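PDB 5OIU: type IV pilus assembly protein PilF from Thermus thermophilus HB8, which binds ATP and probably hydrolyses it as a hexameric motor that powers assembly of the type IV pilus. Local coordinates for residues Leu273-Val278 and Arg328-Glu333; Arg279-His284 and Ile378-Glu383; Glu120-Gly125 and Leu163-Thr168; Asn246-Ala251 and Glu333-Asp338. All coordinates share one frame; numbering follows the deposited sequence.

Contact 1 of 4, residues Leu273-Val278 and Arg328-Glu333; sequences LSQRLV and RYAIHE. With ATP (adenosine-5'-triphosphate), chain Q.
Leu-277 and Arg-328 meet beside the bound ATP, at one end of an antiparallel strand pair. Along the Leu-277 side chain, CB lies 3.8 Å from NH2 of Arg-328. CG stands anti to the carbonyl carbon (chi1 -65°), which brings it to the nucleotide side. From there the branch sends CD1 to the ribose and CD2 to the adenine. CD1 sits over the centre of one face of the Arg-328 guanidinium and comes within 3.3 Å of the ribose O4' of ATP. CD2 packs on the adenine, 3.7 Å from its C5, and also touches CB of Ala-330. That CB in turn is 3.6 Å from the adenine N6.

Six backbone hydrogen bonds join the strands through the pairs Ser-274 with Glu-333, Arg-276 with Ile-331 and Val-278 with Tyr-329. Val-278 N to Tyr-329 O is 2.8 Å. On the sheet face away from ATP, Val-278 CG1 meets Ile-331 CG2 at 3.9 Å, the two side chains crossing at about a right angle. On the nucleotide face, Gln-275 runs beside His-332, with amide and ring planes 79° apart. Its amide is hydrogen-bonded to Thr-158 OG1 and Ser-153 O, which ties the strand to the P-loop region.

Replacing Arg-328 with an alanine would probably take away the flat group that CD1 of Leu-277 rests on and leave the ribose O4' side without its guanidinium neighbour. The contact is thus apolar against the adenine and cationic beside the sugar. Such a surface suits a nucleoside, while P-loop amides and Lys-155 hold the phosphates.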
# COMPACT_ATOMS: atom_id res chain seq x y z
N LEU C 273 12.85 20.36 -10.68
CA LEU C 273 12.63 21.03 -11.96
C LEU C 273 12.33 19.97 -13.00
O LEU C 273 13.14 19.06 -13.21
CB LEU C 273 13.85 21.84 -12.38
CG LEU C 273 13.58 22.45 -13.74
CD1 LEU C 273 12.61 23.59 -13.54
CD2 LEU C 273 14.87 22.94 -14.35
N SER C 274 11.18 20.09 -13.65
CA SER C 274 10.81 19.26 -14.79
C SER C 274 10.83 20.09 -16.05
O SER C 274 10.36 21.23 -16.05
CB SER C 274 9.42 18.65 -14.63
OG SER C 274 9.25 17.62 -15.57
N GLN C 275 11.35 19.54 -17.14
CA GLN C 275 11.36 20.37 -18.34
C GLN C 275 11.13 19.56 -19.61
O GLN C 275 11.22 18.33 -19.64
CB GLN C 275 12.65 21.19 -18.42
CG GLN C 275 13.97 20.43 -18.51
CD GLN C 275 15.14 21.41 -18.65
OE1 GLN C 275 15.49 22.13 -17.71
NE2 GLN C 275 15.72 21.46 -19.84
N ARG C 276 10.81 20.31 -20.67
CA ARG C 276 10.63 19.80 -22.03
C ARG C 276 11.30 20.75 -23.01
O ARG C 276 11.43 21.95 -22.76
CB ARG C 276 9.15 19.67 -22.41
CG ARG C 276 8.36 18.79 -21.52
CD ARG C 276 8.91 17.38 -21.55
NE ARG C 276 7.92 16.47 -21.01
CZ ARG C 276 7.75 16.26 -19.71
NH1 ARG C 276 8.55 16.86 -18.82
NH2 ARG C 276 6.79 15.43 -19.29
N LEU C 277 11.68 20.22 -24.17
CA LEU C 277 12.08 21.07 -25.28
C LEU C 277 10.96 21.13 -26.33
O LEU C 277 10.46 20.10 -26.79
CB LEU C 277 13.39 20.57 -25.89
CG LEU C 277 14.64 20.64 -24.99
CD1 LEU C 277 15.91 20.32 -25.79
CD2 LEU C 277 14.79 22.00 -24.33
N VAL C 278 10.54 22.36 -26.68
CA VAL C 278 9.59 22.59 -27.77
C VAL C 278 10.34 23.22 -28.93
O VAL C 278 11.37 23.87 -28.76
CB VAL C 278 8.39 23.51 -27.41
CG1 VAL C 278 7.61 22.99 -26.23
CG2 VAL C 278 8.86 24.91 -27.18
N ARG C 328 15.27 25.22 -30.72
CA ARG C 328 14.42 24.70 -29.67
C ARG C 328 14.46 25.66 -28.49
O ARG C 328 15.34 26.52 -28.40
CB ARG C 328 14.83 23.28 -29.27
CG ARG C 328 15.12 22.38 -30.46
CD ARG C 328 15.89 21.11 -30.09
NE ARG C 328 14.97 20.09 -29.61
CZ ARG C 328 15.35 18.94 -29.05
NH1 ARG C 328 16.64 18.64 -28.90
NH2 ARG C 328 14.42 18.09 -28.64
N TYR C 329 13.48 25.50 -27.60
CA TYR C 329 13.28 26.36 -26.44
C TYR C 329 12.67 25.53 -25.33
O TYR C 329 11.91 24.59 -25.58
CB TYR C 329 12.37 27.54 -26.80
CG TYR C 329 12.52 28.80 -25.97
CD1 TYR C 329 11.88 28.93 -24.75
CD2 TYR C 329 13.26 29.88 -26.45
CE1 TYR C 329 11.97 30.10 -24.02
CE2 TYR C 329 13.36 31.05 -25.72
CZ TYR C 329 12.71 31.16 -24.50
OH TYR C 329 12.81 32.31 -23.75
N ALA C 330 13.03 25.84 -24.09
CA ALA C 330 12.65 25.00 -22.98
C ALA C 330 11.39 25.55 -22.32
O ALA C 330 11.15 26.76 -22.33
CB ALA C 330 13.77 24.90 -21.95
N ILE C 331 10.59 24.64 -21.75
CA ILE C 331 9.45 24.97 -20.91
C ILE C 331 9.61 24.25 -19.58
O ILE C 331 10.17 23.15 -19.50
CB ILE C 331 8.11 24.60 -21.61
CG1 ILE C 331 7.88 23.09 -21.63
CG2 ILE C 331 8.09 25.11 -23.04
CD1 ILE C 331 6.70 22.71 -22.50
N HIS C 332 9.11 24.88 -18.51
CA HIS C 332 9.54 24.49 -17.17
C HIS C 332 8.38 24.28 -16.22
O HIS C 332 7.33 24.92 -16.30
CB HIS C 332 10.45 25.54 -16.59
CG HIS C 332 11.67 25.80 -17.42
ND1 HIS C 332 11.84 26.96 -18.15
CD2 HIS C 332 12.79 25.06 -17.62
CE1 HIS C 332 13.01 26.92 -18.77
NE2 HIS C 332 13.61 25.78 -18.46
N GLU C 333 8.61 23.37 -15.28
CA GLU C 333 7.75 23.17 -14.12
C GLU C 333 8.66 23.09 -12.90
O GLU C 333 9.49 22.18 -12.80
CB GLU C 333 6.95 21.88 -14.28
CG GLU C 333 5.79 21.76 -13.37
CD GLU C 333 4.96 20.57 -13.72
OE1 GLU C 333 5.37 19.44 -13.35
OE2 GLU C 333 3.92 20.75 -14.41
PG ATP Q . 19.85 12.66 -21.82
O1G ATP Q . 18.44 12.12 -21.57
O2G ATP Q . 20.71 12.71 -20.57
O3G ATP Q . 20.58 12.03 -22.98
PB ATP Q . 19.40 15.48 -21.50
O1B ATP Q . 18.01 15.37 -20.92
O2B ATP Q . 20.59 15.73 -20.61
O3B ATP Q . 19.70 14.17 -22.38
PA ATP Q . 20.76 17.36 -23.08
O1A ATP Q . 21.29 18.49 -22.24
O2A ATP Q . 21.70 16.24 -23.45
O3A ATP Q . 19.40 16.69 -22.55
O5' ATP Q . 20.25 18.11 -24.41
C5' ATP Q . 19.71 17.39 -25.52
C4' ATP Q . 19.80 18.32 -26.72
O4' ATP Q . 18.96 19.47 -26.54
C3' ATP Q . 21.23 18.82 -26.88
O3' ATP Q . 21.48 18.76 -28.29
C2' ATP Q . 21.17 20.23 -26.30
O2' ATP Q . 22.18 21.13 -26.81
C1' ATP Q . 19.74 20.67 -26.59
N9 ATP Q . 19.19 21.59 -25.57
C8 ATP Q . 19.21 21.38 -24.24
N7 ATP Q . 18.62 22.40 -23.57
C5 ATP Q . 18.22 23.31 -24.48
C6 ATP Q . 17.53 24.61 -24.43
N6 ATP Q . 17.16 25.18 -23.25
N1 ATP Q . 17.28 25.23 -25.60
C2 ATP Q . 17.64 24.67 -26.78
N3 ATP Q . 18.27 23.49 -26.90
C4 ATP Q . 18.58 22.76 -25.80

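Contact 2 of 4, residues Arg279-His284 and Ile378-Glu383; sequences RRVCEH and ITTLEE. With ZN (zinc ion), chain S.
Glu-383 OE2 takes two bonds from the Arg-279 guanidinium, NE at 3.2 Å and NH2 at 3.3 Å. Both nitrogens come from the same side of the carboxylate plane, and the oxygen lies in the guanidinium plane, at its edge. The two planes are 76° apart, so this is a side-on salt bridge with the flat groups strongly turned. The Arg-279 chain bends at chi3 (-65°), which swings NE and NH2 toward the acid. The other oxygen, OE1, accepts the backbone N of Arg-279 at 2.9 Å and has a salt bridge to Arg-387 as well. One carboxylate therefore holds both the main chain and the side chain of Arg-279. The nearby positive charges would probably favour its ionised form.

Thr-379 OG1 donates to Arg-279 O at 2.8 Å. Its position anti to the backbone N (chi1 -175°) directs it at that carbonyl. Two residues on from Arg-279, Val-281 N donates to Ile-378 O at 3.0 Å. Val-281 CG2 then packs on Thr-380 CG2 at 3.7 Å. Thr-380 OG1 caps the helix by accepting Glu-383 N at 3.0 Å, and Tyr-325 OH is its partner outside the two segments. The N-cap thus fixes the helix turn that carries the acid.

Beyond Val-281 the strand gives way to Cys-282, whose SG binds the zinc ion at 2.4 Å. Cys-285 and Cys-320 bind the same zinc, and Cys-317 belongs to the site. The arrangement joins a capped helix N-terminus to the end of a sheet strand, where that strand runs into a cysteine zinc site.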
# COMPACT_ATOMS: atom_id res chain seq x y z
N ARG C 279 9.79 23.03 -30.12
CA ARG C 279 10.38 23.62 -31.31
C ARG C 279 9.99 25.09 -31.40
O ARG C 279 8.89 25.50 -31.01
CB ARG C 279 9.93 22.87 -32.56
CG ARG C 279 10.65 21.55 -32.73
CD ARG C 279 10.38 20.99 -34.09
NE ARG C 279 8.97 20.66 -34.23
CZ ARG C 279 8.37 20.39 -35.39
NH1 ARG C 279 9.05 20.41 -36.53
NH2 ARG C 279 7.08 20.10 -35.40
N ARG C 280 10.92 25.88 -31.92
CA ARG C 280 10.86 27.33 -31.89
C ARG C 280 10.40 27.86 -33.24
O ARG C 280 10.98 27.51 -34.28
CB ARG C 280 12.23 27.86 -31.53
CG ARG C 280 12.28 29.32 -31.29
CD ARG C 280 13.59 29.67 -30.66
NE ARG C 280 13.56 31.04 -30.16
CZ ARG C 280 14.52 31.57 -29.42
NH1 ARG C 280 15.59 30.85 -29.10
NH2 ARG C 280 14.39 32.83 -29.00
N VAL C 281 9.37 28.71 -33.24
CA VAL C 281 8.82 29.22 -34.49
C VAL C 281 9.87 30.03 -35.23
O VAL C 281 10.53 30.90 -34.65
CB VAL C 281 7.57 30.07 -34.22
CG1 VAL C 281 7.12 30.77 -35.49
CG2 VAL C 281 6.44 29.22 -33.64
N CYS C 282 10.03 29.76 -36.53
CA CYS C 282 10.90 30.57 -37.37
C CYS C 282 10.52 32.04 -37.32
O CYS C 282 9.34 32.41 -37.29
CB CYS C 282 10.85 30.08 -38.82
SG CYS C 282 11.72 31.18 -40.02
N GLU C 283 11.53 32.91 -37.30
CA GLU C 283 11.27 34.32 -37.10
C GLU C 283 10.85 35.04 -38.37
O GLU C 283 10.28 36.14 -38.27
CB GLU C 283 12.51 35.01 -36.53
CG GLU C 283 12.78 34.67 -35.10
CD GLU C 283 11.78 35.30 -34.15
OE1 GLU C 283 10.79 35.92 -34.62
OE2 GLU C 283 12.00 35.18 -32.92
N HIS C 284 11.10 34.45 -39.53
CA HIS C 284 10.93 35.15 -40.80
C HIS C 284 9.64 34.80 -41.54
O HIS C 284 9.25 35.55 -42.44
CB HIS C 284 12.14 34.86 -41.71
CG HIS C 284 13.45 35.24 -41.11
ND1 HIS C 284 14.58 34.45 -41.21
CD2 HIS C 284 13.82 36.33 -40.39
CE1 HIS C 284 15.58 35.02 -40.57
NE2 HIS C 284 15.15 36.17 -40.06
N ILE C 378 7.08 32.33 -29.13
CA ILE C 378 8.28 31.48 -29.09
C ILE C 378 8.01 30.13 -29.75
O ILE C 378 8.87 29.58 -30.45
CB ILE C 378 8.75 31.33 -27.64
CG1 ILE C 378 9.15 32.69 -27.09
CG2 ILE C 378 9.89 30.36 -27.55
CD1 ILE C 378 9.05 32.80 -25.61
N THR C 379 6.82 29.58 -29.54
CA THR C 379 6.47 28.28 -30.06
C THR C 379 5.00 28.27 -30.48
O THR C 379 4.23 29.21 -30.20
CB THR C 379 6.75 27.18 -29.02
OG1 THR C 379 6.51 25.90 -29.60
CG2 THR C 379 5.87 27.35 -27.77
N THR C 380 4.62 27.21 -31.17
CA THR C 380 3.21 26.99 -31.46
C THR C 380 2.53 26.36 -30.27
O THR C 380 3.17 25.77 -29.40
CB THR C 380 3.04 26.08 -32.66
OG1 THR C 380 3.46 24.76 -32.29
CG2 THR C 380 3.86 26.58 -33.83
N LEU C 381 1.21 26.50 -30.22
CA LEU C 381 0.46 25.78 -29.20
C LEU C 381 0.53 24.27 -29.43
O LEU C 381 0.55 23.51 -28.45
CB LEU C 381 -0.99 26.25 -29.19
CG LEU C 381 -1.87 25.50 -28.21
CD1 LEU C 381 -1.62 26.02 -26.80
CD2 LEU C 381 -3.34 25.61 -28.61
N GLU C 382 0.60 23.83 -30.69
CA GLU C 382 0.67 22.40 -30.96
C GLU C 382 1.91 21.78 -30.33
O GLU C 382 1.84 20.72 -29.70
CB GLU C 382 0.64 22.12 -32.46
CG GLU C 382 -0.77 22.27 -33.09
CD GLU C 382 -1.21 23.74 -33.23
OE1 GLU C 382 -0.35 24.61 -33.49
OE2 GLU C 382 -2.43 24.03 -33.09
N GLU C 383 3.07 22.44 -30.50
CA GLU C 383 4.29 21.99 -29.84
C GLU C 383 4.07 21.84 -28.35
O GLU C 383 4.44 20.82 -27.75
CB GLU C 383 5.43 22.97 -30.12
CG GLU C 383 6.17 22.67 -31.38
CD GLU C 383 6.85 21.32 -31.33
OE1 GLU C 383 7.67 21.13 -30.42
OE2 GLU C 383 6.57 20.45 -32.19
ZN ZN S . 10.50 30.21 -41.90
O HOH W 1 4.41 20.25 -33.44

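Contact 3 of 4, residues Glu120-Gly125 and Leu163-Thr168; sequences EIEDLG and LKRIAT
Arg-165 spreads its guanidinium between two carboxylates. Glu-122 is gripped end-on: NH1 donates to OE1 at 2.8 Å and NH2 to OE2 at 2.7 Å. Both Glu-122 oxygens use their syn lone pairs, and the carboxylate and guanidinium planes are only 14° apart. NH2 makes a second bond, to Glu-120 OE1 at 2.9 Å, and here the anti lone pair is used. The Glu-120 carboxylate is also nearly coplanar with the guanidinium, so both acids meet it at its edge. One face of the guanidinium is covered by Ile-121, whose CG1 lies 3.5 Å from NH1.

These residues form a salt-bridge network at the surface. It joins the turn at 120-125, which leads to helix 128-138, with the end of helix 155-166, the helix that follows the P-loop. An alanine in place of Arg-165 would probably leave Glu-120 and Glu-122 as two neighbouring negative charges without their shared mate.

The Arg-165 chain leaves the helix with CG opposite the backbone N (chi1 -179°) and then bends at chi2 and chi3, which brings its end to the turn. On the other side, Asp-123 N donates to Glu-120 O at 3.0 Å and closes the short 3-10 turn that carries both acids. Glu-120 OE2 rests against Lys-164 CE at 3.4 Å, while Lys-164 NZ is hydrogen-bonded to Ile-118 O. Further out, Ile-121 packs on Phe-131, Lys-135 and Ile-138 of helix 128-138, and Leu-163 and Ile-166 face strands 214-217 and 238-243.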
# COMPACT_ATOMS: atom_id res chain seq x y z
N GLU C 120 24.71 31.19 -19.49
CA GLU C 120 24.35 31.64 -18.15
C GLU C 120 22.89 31.30 -17.89
O GLU C 120 22.08 31.18 -18.81
CB GLU C 120 24.59 33.14 -18.01
CG GLU C 120 26.08 33.56 -18.03
CD GLU C 120 26.97 32.74 -17.08
OE1 GLU C 120 26.61 32.54 -15.89
OE2 GLU C 120 28.03 32.27 -17.55
N ILE C 121 22.54 31.14 -16.61
CA ILE C 121 21.19 30.70 -16.27
C ILE C 121 20.11 31.66 -16.77
O ILE C 121 18.94 31.29 -16.82
CB ILE C 121 21.07 30.50 -14.76
CG1 ILE C 121 21.49 31.75 -14.02
CG2 ILE C 121 21.83 29.25 -14.30
CD1 ILE C 121 20.92 31.78 -12.62
N GLU C 122 20.48 32.89 -17.14
CA GLU C 122 19.51 33.89 -17.56
C GLU C 122 19.07 33.71 -19.01
O GLU C 122 18.07 34.31 -19.41
CB GLU C 122 20.08 35.30 -17.36
CG GLU C 122 20.17 35.72 -15.89
CD GLU C 122 21.47 35.30 -15.21
OE1 GLU C 122 21.54 35.41 -13.96
OE2 GLU C 122 22.41 34.85 -15.92
N ASP C 123 19.78 32.89 -19.79
CA ASP C 123 19.37 32.52 -21.14
C ASP C 123 18.86 31.08 -21.21
O ASP C 123 18.97 30.43 -22.25
CB ASP C 123 20.53 32.70 -22.13
CG ASP C 123 21.23 34.03 -21.97
OD1 ASP C 123 20.53 35.06 -22.06
OD2 ASP C 123 22.48 34.06 -21.78
N LEU C 124 18.33 30.56 -20.11
CA LEU C 124 17.79 29.21 -20.12
C LEU C 124 16.33 29.16 -20.53
O LEU C 124 15.77 28.06 -20.57
CB LEU C 124 17.93 28.55 -18.75
CG LEU C 124 19.27 27.91 -18.45
CD1 LEU C 124 19.27 27.45 -16.99
CD2 LEU C 124 19.51 26.77 -19.38
N GLY C 125 15.71 30.31 -20.78
CA GLY C 125 14.33 30.38 -21.21
C GLY C 125 13.28 30.46 -20.12
O GLY C 125 12.10 30.25 -20.42
N LEU C 163 25.67 24.84 -12.49
CA LEU C 163 27.04 24.75 -12.01
C LEU C 163 27.90 25.93 -12.49
O LEU C 163 28.77 26.40 -11.77
CB LEU C 163 27.66 23.42 -12.45
CG LEU C 163 27.05 22.12 -11.88
CD1 LEU C 163 27.94 20.93 -12.19
CD2 LEU C 163 26.76 22.19 -10.37
N LYS C 164 27.64 26.42 -13.71
CA LYS C 164 28.34 27.61 -14.19
C LYS C 164 28.14 28.78 -13.23
O LYS C 164 29.08 29.53 -12.96
CB LYS C 164 27.86 27.98 -15.58
CG LYS C 164 28.93 28.60 -16.46
CD LYS C 164 28.43 28.75 -17.90
CE LYS C 164 29.44 29.47 -18.79
NZ LYS C 164 29.66 28.70 -20.06
N ARG C 165 26.94 28.93 -12.67
CA ARG C 165 26.72 30.02 -11.74
C ARG C 165 27.31 29.73 -10.36
O ARG C 165 28.01 30.57 -9.80
CB ARG C 165 25.22 30.32 -11.61
CG ARG C 165 24.91 31.47 -10.66
CD ARG C 165 25.60 32.79 -11.06
NE ARG C 165 25.50 33.08 -12.49
CZ ARG C 165 24.47 33.69 -13.08
NH1 ARG C 165 23.45 34.11 -12.35
NH2 ARG C 165 24.46 33.88 -14.39
N ILE C 166 27.06 28.54 -9.80
CA ILE C 166 27.28 28.36 -8.37
C ILE C 166 28.62 27.71 -8.00
O ILE C 166 28.95 27.68 -6.81
CB ILE C 166 26.13 27.55 -7.71
CG1 ILE C 166 26.15 26.08 -8.18
CG2 ILE C 166 24.79 28.23 -7.95
CD1 ILE C 166 25.16 25.19 -7.48
N ALA C 167 29.38 27.19 -8.96
CA ALA C 167 30.66 26.53 -8.63
C ALA C 167 31.81 27.56 -8.60
O ALA C 167 32.72 27.58 -9.43
CB ALA C 167 30.94 25.39 -9.60
N THR C 168 31.76 28.40 -7.58
CA THR C 168 32.75 29.44 -7.39
C THR C 168 34.07 28.88 -6.85
O THR C 168 34.10 27.80 -6.24
CB THR C 168 32.16 30.48 -6.46
OG1 THR C 168 31.68 29.82 -5.27
CG2 THR C 168 30.98 31.15 -7.15

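Contact 4 of 4, residues Asn246-Ala251 and Glu333-Asp338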
# COMPACT_ATOMS: atom_id res chain seq x y z
N ASN C 246 8.32 12.04 -15.66
CA ASN C 246 7.70 12.92 -16.63
C ASN C 246 7.01 14.12 -15.99
O ASN C 246 6.26 14.84 -16.65
CB ASN C 246 6.75 12.12 -17.52
CG ASN C 246 7.44 11.64 -18.79
OD1 ASN C 246 8.43 10.90 -18.72
ND2 ASN C 246 6.96 12.10 -19.96
N ASP C 247 7.32 14.40 -14.73
CA ASP C 247 6.54 15.35 -13.95
C ASP C 247 7.32 15.63 -12.68
O ASP C 247 8.00 14.75 -12.16
CB ASP C 247 5.16 14.75 -13.67
CG ASP C 247 4.39 15.50 -12.62
OD1 ASP C 247 3.87 16.59 -12.91
OD2 ASP C 247 4.28 14.96 -11.50
N ALA C 248 7.23 16.87 -12.19
CA ALA C 248 8.05 17.26 -11.04
C ALA C 248 7.64 16.51 -9.78
O ALA C 248 8.47 15.88 -9.12
CB ALA C 248 7.97 18.76 -10.82
N ALA C 249 6.35 16.58 -9.43
CA ALA C 249 5.87 15.90 -8.24
C ALA C 249 6.25 14.42 -8.28
O ALA C 249 6.62 13.83 -7.26
CB ALA C 249 4.36 16.07 -8.12
N GLN C 250 6.20 13.83 -9.48
CA GLN C 250 6.54 12.42 -9.64
C GLN C 250 7.93 12.10 -9.11
O GLN C 250 8.19 10.98 -8.65
CB GLN C 250 6.40 12.05 -11.12
CG GLN C 250 5.95 10.63 -11.41
CD GLN C 250 4.50 10.39 -11.04
OE1 GLN C 250 3.60 11.07 -11.55
NE2 GLN C 250 4.26 9.40 -10.16
N ALA C 251 8.85 13.06 -9.16
CA ALA C 251 10.20 12.79 -8.67
C ALA C 251 10.20 12.39 -7.20
O ALA C 251 10.96 11.51 -6.79
CB ALA C 251 11.09 14.01 -8.90
N GLU C 333 8.61 23.37 -15.28
CA GLU C 333 7.75 23.17 -14.12
C GLU C 333 8.66 23.09 -12.90
O GLU C 333 9.49 22.18 -12.80
CB GLU C 333 6.95 21.88 -14.28
CG GLU C 333 5.79 21.76 -13.37
CD GLU C 333 4.96 20.57 -13.72
OE1 GLU C 333 5.37 19.44 -13.35
OE2 GLU C 333 3.92 20.75 -14.41
N LEU C 334 8.51 24.06 -11.97
CA LEU C 334 9.44 24.21 -10.84
C LEU C 334 8.69 24.04 -9.52
O LEU C 334 8.00 24.97 -9.06
CB LEU C 334 10.18 25.55 -10.86
CG LEU C 334 11.08 25.83 -9.64
CD1 LEU C 334 12.12 24.75 -9.40
CD2 LEU C 334 11.77 27.20 -9.74
N LEU C 335 8.85 22.87 -8.91
CA LEU C 335 8.27 22.55 -7.62
C LEU C 335 9.27 22.94 -6.54
O LEU C 335 10.29 22.26 -6.36
CB LEU C 335 7.94 21.06 -7.55
CG LEU C 335 7.05 20.56 -6.41
CD1 LEU C 335 6.48 19.21 -6.75
CD2 LEU C 335 7.82 20.46 -5.10
N VAL C 336 8.98 24.04 -5.84
CA VAL C 336 9.79 24.52 -4.72
C VAL C 336 9.16 24.01 -3.43
O VAL C 336 7.97 24.25 -3.16
CB VAL C 336 9.91 26.05 -4.71
CG1 VAL C 336 10.79 26.52 -3.57
CG2 VAL C 336 10.45 26.55 -6.03
N VAL C 337 9.95 23.31 -2.63
CA VAL C 337 9.46 22.59 -1.46
C VAL C 337 9.32 23.55 -0.28
O VAL C 337 10.28 24.24 0.09
CB VAL C 337 10.40 21.42 -1.12
CG1 VAL C 337 9.98 20.74 0.18
CG2 VAL C 337 10.43 20.43 -2.28
N ASP C 338 8.14 23.58 0.34
CA ASP C 338 7.90 24.34 1.56
C ASP C 338 7.41 23.41 2.66
O ASP C 338 7.45 22.18 2.53
CB ASP C 338 6.92 25.49 1.34
CG ASP C 338 5.64 25.03 0.66
OD1 ASP C 338 5.02 24.04 1.15
OD2 ASP C 338 5.28 25.65 -0.36
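Leu-335 lies against the first turn of helix 248-257. Its CD1 is 3.7 Å from Ala-249 CA and 4.0 Å from Ala-249 CB. Its CB meets Ala-248 CB at 4.0 Å. CG stands anti to the backbone N (chi1 -167°), and this carries the branch along to Ala-249. The small alanine side chains let the strand and the helix come close, with 6.3 Å between the CA atoms of Ala-248 and Leu-335. Ile-354 and Ala-358 of helix 351-360 also pack on Leu-335.

At the helix start, Glu-333 OE1 accepts a weak bond from Ala-248 N at 3.4 Å. The same oxygen is 3.3 Å from Asp-247 OD1, a close approach of two acids. Their carboxylate planes stand 82° apart. Asp-247 OD1 has a salt bridge to Lys-355, and Glu-333 OE2 accepts from Leu-366 N. The lysine probably eases the repulsion. Asp-247 OD2 accepts Gln-250 N at 3.0 Å, which caps the helix.

Here an Asp N-capped helix is seated by its alanines on the outermost strand, within this chain, of the mixed sheet in the P-loop ATPase fold.

In the fold
Along the chain, contact 3 comes first and both its segments precede those of the others. Contact 4 then spans contact 1, while contact 2 crosses both. Contacts 1 and 2 share strand 269-281, contacts 1 and 4 share strand 328-336, and the two strands are neighbours in the mixed sheet. Contact 1 lies between the other two, its centre 14 Å from that of contact 2 and 13 Å from that of contact 4. Contacts 2 and 4 are 26 Å apart, centre to centre. Contact 3 touches contact 1 through Leu-124 and Gly-125. The strand pair thus links the nucleotide pocket with the zinc site at one end and helix 248-257 at the other.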